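SnoaL-like domain-containing protein (PDB 4LMI) is of uncharacterised function but has a SnoaL-like domain of the NTF2 clan and is probably related to ketosteroid isomerases. Local coordinates at residues B[15-26]-B[58-69]. Residues are numbered along the deposited sequence; the frame is centred on the assembly and turned at random.
Sequences RKYFDTLNGRAW and NQEYPGDWQLTV
Asn58, near the end of helix 51-59, lays its CB against the six-membered ring of Trp26, 3.7 Å from CZ3, while its OD1 brushes Leu21 CD1. The amide looks elsewhere: ND2 hydrogen-bonds to Tyr54 O, and OD1 to a bound buffer molecule. Gln59 covers one face of that indole, its CG centred over the five-membered ring in a CH-pi contact and NE2 3.4 Å from Trp26 CG. Asp64 adds a long salt bridge to Arg24, charge alone, OD1 lying well out of the guanidinium plane. That guanidinium lies flat on Trp65, planes 12° apart, with Arg24 CZ 3.7 Å from the centroid of its six-membered ring, a cation-pi stack. Arg24 NH2 lies unusually close to Trp65 O, a doubtful bond; the firmer one, NH1 to Asn22 O at 2.8 Å, helps set how the group is turned, where the Schellman motif ends helix 6-22. Helix 15-22 packs against the curved sheet, as in the alpha+beta cone of the NTF2 fold, and runs nearly antiparallel to strand 65-69, outermost in this chain's sheet. Trp65 turns an edge, CH2, to Leu21 O and packs on Leu21 CG; an alanine in place of Trp65 would probably leave the Arg24 guanidinium without its aromatic bed and open a gap beside Leu21. Gln66 OE1 accepts from Asn22 ND2 at 2.9 Å, the two amides nearly perpendicular. With Asn22 CG anti to its own N (chi1 -170°), OD1 takes the Leu67 N-H almost straight (173°). Leu67 CD1 meets the edge of Phe18, and Val69 CG2 packs 3.8 Å from Phe18 CB.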
loop_
_atom_site.group_PDB
_atom_site.type_symbol
_atom_site.label_atom_id
_atom_site.label_comp_id
_atom_site.label_asym_id
_atom_site.label_seq_id
_atom_site.Cartn_x
_atom_site.Cartn_y
_atom_site.Cartn_z
ATOM N N ARG B 15 13.246 1.554 -7.535
ATOM C CA ARG B 15 13.707 0.283 -8.093
ATOM C C ARG B 15 15.042 -0.132 -7.462
ATOM O O ARG B 15 15.202 -1.287 -7.045
ATOM C CB ARG B 15 13.795 0.347 -9.632
ATOM C CG ARG B 15 14.254 -0.949 -10.292
ATOM C CD ARG B 15 13.261 -2.091 -10.087
ATOM N NE ARG B 15 12.000 -1.850 -10.792
ATOM C CZ ARG B 15 10.952 -2.670 -10.781
ATOM N NH1 ARG B 15 10.996 -3.807 -10.093
ATOM N NH2 ARG B 15 9.858 -2.347 -11.460
ATOM N N LYS B 16 15.981 0.812 -7.386
ATOM C CA LYS B 16 17.300 0.568 -6.797
ATOM C C LYS B 16 17.226 0.214 -5.312
ATOM O O LYS B 16 17.986 -0.631 -4.831
ATOM C CB LYS B 16 18.219 1.773 -7.005
ATOM C CG LYS B 16 18.746 1.907 -8.421
ATOM C CD LYS B 16 19.916 2.876 -8.495
ATOM C CE LYS B 16 20.318 3.152 -9.936
ATOM N NZ LYS B 16 19.258 3.881 -10.686
ATOM N N TYR B 17 16.315 0.868 -4.595
ATOM C CA TYR B 17 16.107 0.606 -3.165
ATOM C C TYR B 17 15.756 -0.867 -2.949
ATOM O O TYR B 17 16.372 -1.551 -2.122
ATOM C CB TYR B 17 15.019 1.534 -2.610
ATOM C CG TYR B 17 14.575 1.238 -1.194
ATOM C CD1 TYR B 17 13.596 0.277 -0.939
ATOM C CD2 TYR B 17 15.106 1.944 -0.111
ATOM C CE1 TYR B 17 13.177 0.005 0.352
ATOM C CE2 TYR B 17 14.688 1.682 1.190
ATOM C CZ TYR B 17 13.722 0.712 1.410
ATOM O OH TYR B 17 13.294 0.440 2.683
ATOM N N PHE B 18 14.795 -1.362 -3.723
ATOM C CA PHE B 18 14.397 -2.762 -3.594
ATOM C C PHE B 18 15.417 -3.761 -4.140
ATOM O O PHE B 18 15.593 -4.833 -3.554
ATOM C CB PHE B 18 12.976 -2.989 -4.114
ATOM C CG PHE B 18 11.935 -2.437 -3.189
ATOM C CD1 PHE B 18 11.506 -3.173 -2.083
ATOM C CD2 PHE B 18 11.433 -1.156 -3.372
ATOM C CE1 PHE B 18 10.574 -2.651 -1.204
ATOM C CE2 PHE B 18 10.502 -0.629 -2.488
ATOM C CZ PHE B 18 10.074 -1.376 -1.407
ATOM N N ASP B 19 16.090 -3.406 -5.235
ATOM C CA ASP B 19 17.132 -4.264 -5.808
ATOM C C ASP B 19 18.330 -4.431 -4.864
ATOM O O ASP B 19 18.808 -5.551 -4.656
ATOM C CB ASP B 19 17.577 -3.756 -7.186
ATOM C CG ASP B 19 16.527 -3.992 -8.268
ATOM O OD1 ASP B 19 15.558 -4.740 -8.023
ATOM O OD2 ASP B 19 16.675 -3.433 -9.374
ATOM N N THR B 20 18.797 -3.327 -4.281
ATOM C CA THR B 20 19.928 -3.371 -3.341
ATOM C C THR B 20 19.543 -3.994 -2.000
ATOM O O THR B 20 20.349 -4.695 -1.385
ATOM C CB THR B 20 20.587 -1.996 -3.112
ATOM O OG1 THR B 20 19.619 -1.075 -2.595
ATOM C CG2 THR B 20 21.205 -1.466 -4.425
ATOM N N LEU B 21 18.313 -3.746 -1.555
ATOM C CA LEU B 21 17.811 -4.387 -0.335
ATOM C C LEU B 21 17.727 -5.902 -0.508
ATOM O O LEU B 21 18.261 -6.658 0.306
ATOM C CB LEU B 21 16.449 -3.821 0.071
ATOM C CG LEU B 21 15.832 -4.397 1.358
ATOM C CD1 LEU B 21 16.775 -4.265 2.549
ATOM C CD2 LEU B 21 14.490 -3.738 1.648
ATOM N N ASN B 22 17.066 -6.348 -1.573
ATOM C CA ASN B 22 16.927 -7.782 -1.801
ATOM C C ASN B 22 18.282 -8.457 -2.009
ATOM O O ASN B 22 18.488 -9.598 -1.601
ATOM C CB ASN B 22 16.001 -8.072 -2.977
ATOM C CG ASN B 22 15.653 -9.537 -3.083
ATOM O OD1 ASN B 22 15.169 -10.145 -2.123
ATOM N ND2 ASN B 22 15.911 -10.120 -4.246
ATOM N N GLY B 23 19.205 -7.729 -2.628
ATOM C CA GLY B 23 20.552 -8.225 -2.857
ATOM C C GLY B 23 21.461 -8.103 -1.652
ATOM O O GLY B 23 22.610 -8.523 -1.716
ATOM N N ARG B 24 20.955 -7.539 -0.551
ATOM C CA ARG B 24 21.770 -7.273 0.647
ATOM C C ARG B 24 23.061 -6.547 0.263
ATOM O O ARG B 24 24.136 -6.829 0.800
ATOM C CB ARG B 24 22.092 -8.570 1.420
ATOM C CG ARG B 24 20.930 -9.196 2.175
ATOM C CD ARG B 24 20.144 -10.152 1.301
ATOM N NE ARG B 24 19.322 -11.067 2.091
ATOM C CZ ARG B 24 18.236 -11.690 1.639
ATOM N NH1 ARG B 24 17.812 -11.500 0.391
ATOM N NH2 ARG B 24 17.564 -12.503 2.443
ATOM N N ALA B 25 22.941 -5.620 -0.683
ATOM C CA ALA B 25 24.083 -4.871 -1.189
ATOM C C ALA B 25 24.228 -3.626 -0.326
ATOM O O ALA B 25 23.803 -2.533 -0.706
ATOM C CB ALA B 25 23.870 -4.513 -2.654
ATOM N N TRP B 26 24.825 -3.805 0.850
ATOM C CA TRP B 26 24.699 -2.816 1.927
ATOM C C TRP B 26 25.307 -1.479 1.655
ATOM O O TRP B 26 24.730 -0.460 2.036
ATOM C CB TRP B 26 25.186 -3.378 3.261
ATOM C CG TRP B 26 24.394 -4.583 3.712
ATOM C CD1 TRP B 26 24.884 -5.833 4.084
ATOM C CD2 TRP B 26 22.929 -4.699 3.830
ATOM N NE1 TRP B 26 23.860 -6.679 4.421
ATOM C CE2 TRP B 26 22.664 -6.064 4.292
ATOM C CE3 TRP B 26 21.855 -3.838 3.613
ATOM C CZ2 TRP B 26 21.376 -6.525 4.522
ATOM C CZ3 TRP B 26 20.558 -4.319 3.842
ATOM C CH2 TRP B 26 20.329 -5.632 4.286
ATOM N N ASN B 58 18.284 -3.560 9.117
ATOM C CA ASN B 58 18.274 -4.440 7.956
ATOM C C ASN B 58 19.360 -5.520 7.996
ATOM O O ASN B 58 19.108 -6.671 7.631
ATOM C CB ASN B 58 18.358 -3.616 6.670
ATOM C CG ASN B 58 17.071 -2.871 6.385
ATOM O OD1 ASN B 58 16.071 -3.473 5.984
ATOM N ND2 ASN B 58 17.079 -1.562 6.608
ATOM N N GLN B 59 20.553 -5.146 8.454
ATOM C CA GLN B 59 21.681 -6.076 8.550
ATOM C C GLN B 59 21.512 -7.120 9.661
ATOM O O GLN B 59 21.941 -8.270 9.515
ATOM C CB GLN B 59 22.991 -5.307 8.736
ATOM C CG GLN B 59 23.439 -4.535 7.500
ATOM C CD GLN B 59 24.633 -3.637 7.767
ATOM O OE1 GLN B 59 24.797 -3.112 8.866
ATOM N NE2 GLN B 59 25.472 -3.453 6.756
ATOM N N GLU B 60 20.879 -6.719 10.762
ATOM C CA GLU B 60 20.668 -7.609 11.905
ATOM C C GLU B 60 19.447 -8.518 11.757
ATOM O O GLU B 60 19.200 -9.364 12.618
ATOM C CB GLU B 60 20.549 -6.806 13.200
ATOM C CG GLU B 60 21.855 -6.186 13.673
ATOM C CD GLU B 60 21.688 -5.361 14.933
ATOM O OE1 GLU B 60 20.655 -5.511 15.625
ATOM O OE2 GLU B 60 22.596 -4.563 15.237
ATOM N N TYR B 61 18.696 -8.356 10.668
ATOM C CA TYR B 61 17.452 -9.101 10.492
ATOM C C TYR B 61 17.686 -10.594 10.246
ATOM O O TYR B 61 18.379 -10.968 9.294
ATOM C CB TYR B 61 16.583 -8.501 9.385
ATOM C CG TYR B 61 15.133 -8.875 9.550
ATOM C CD1 TYR B 61 14.635 -10.062 9.018
ATOM C CD2 TYR B 61 14.262 -8.058 10.275
ATOM C CE1 TYR B 61 13.309 -10.422 9.187
ATOM C CE2 TYR B 61 12.931 -8.405 10.445
ATOM C CZ TYR B 61 12.462 -9.587 9.900
ATOM O OH TYR B 61 11.146 -9.944 10.063
ATOM N N PRO B 62 17.100 -11.448 11.110
ATOM C CA PRO B 62 17.330 -12.896 11.071
ATOM C C PRO B 62 16.557 -13.624 9.971
ATOM O O PRO B 62 15.570 -13.103 9.460
ATOM C CB PRO B 62 16.858 -13.360 12.453
ATOM C CG PRO B 62 15.825 -12.369 12.852
ATOM C CD PRO B 62 16.214 -11.057 12.225
ATOM N N GLY B 63 17.015 -14.822 9.615
ATOM C CA GLY B 63 16.315 -15.666 8.645
ATOM C C GLY B 63 16.642 -15.362 7.195
ATOM O O GLY B 63 17.352 -14.398 6.894
ATOM N N ASP B 64 16.106 -16.190 6.299
ATOM C CA ASP B 64 16.406 -16.114 4.872
ATOM C C ASP B 64 15.172 -15.677 4.083
ATOM O O ASP B 64 14.337 -16.503 3.699
ATOM C CB ASP B 64 16.934 -17.464 4.368
ATOM C CG ASP B 64 17.292 -17.447 2.888
ATOM O OD1 ASP B 64 17.822 -16.423 2.399
ATOM O OD2 ASP B 64 17.047 -18.469 2.214
ATOM N N TRP B 65 15.066 -14.370 3.857
ATOM C CA TRP B 65 13.906 -13.776 3.194
ATOM C C TRP B 65 14.203 -13.373 1.779
ATOM O O TRP B 65 15.359 -13.173 1.405
ATOM C CB TRP B 65 13.402 -12.573 3.988
ATOM C CG TRP B 65 14.484 -11.558 4.246
ATOM C CD1 TRP B 65 15.294 -11.443 5.373
ATOM C CD2 TRP B 65 14.930 -10.485 3.344
ATOM N NE1 TRP B 65 16.175 -10.401 5.237
ATOM C CE2 TRP B 65 16.011 -9.786 4.043
ATOM C CE3 TRP B 65 14.557 -10.052 2.074
ATOM C CZ2 TRP B 65 16.673 -8.706 3.479
ATOM C CZ3 TRP B 65 15.229 -8.959 1.518
ATOM C CH2 TRP B 65 16.260 -8.304 2.206
ATOM N N GLN B 66 13.148 -13.239 0.982
ATOM C CA GLN B 66 13.273 -12.888 -0.424
ATOM C C GLN B 66 12.083 -12.031 -0.824
ATOM O O GLN B 66 10.952 -12.309 -0.427
ATOM C CB GLN B 66 13.312 -14.163 -1.274
ATOM C CG GLN B 66 13.672 -13.955 -2.739
ATOM C CD GLN B 66 15.153 -13.691 -2.964
ATOM O OE1 GLN B 66 15.528 -12.989 -3.903
ATOM N NE2 GLN B 66 16.001 -14.254 -2.106
ATOM N N LEU B 67 12.337 -10.981 -1.599
ATOM C CA LEU B 67 11.248 -10.152 -2.108
ATOM C C LEU B 67 11.259 -10.048 -3.627
ATOM O O LEU B 67 12.307 -10.150 -4.267
ATOM C CB LEU B 67 11.232 -8.763 -1.444
ATOM C CG LEU B 67 12.437 -7.830 -1.523
ATOM C CD1 LEU B 67 12.382 -6.973 -2.780
ATOM C CD2 LEU B 67 12.473 -6.941 -0.287
ATOM N N THR B 68 10.066 -9.877 -4.185
ATOM C CA THR B 68 9.873 -9.643 -5.608
ATOM C C THR B 68 8.880 -8.500 -5.737
ATOM O O THR B 68 7.769 -8.577 -5.208
ATOM C CB THR B 68 9.314 -10.893 -6.315
ATOM O OG1 THR B 68 10.180 -12.004 -6.071
ATOM C CG2 THR B 68 9.203 -10.667 -7.820
ATOM N N VAL B 69 9.289 -7.437 -6.424
ATOM C CA VAL B 69 8.416 -6.290 -6.652
ATOM C C VAL B 69 7.266 -6.693 -7.585
ATOM O O VAL B 69 7.495 -7.299 -8.636
ATOM C CB VAL B 69 9.199 -5.095 -7.238
ATOM C CG1 VAL B 69 8.249 -3.987 -7.673
ATOM C CG2 VAL B 69 10.215 -4.569 -6.223
#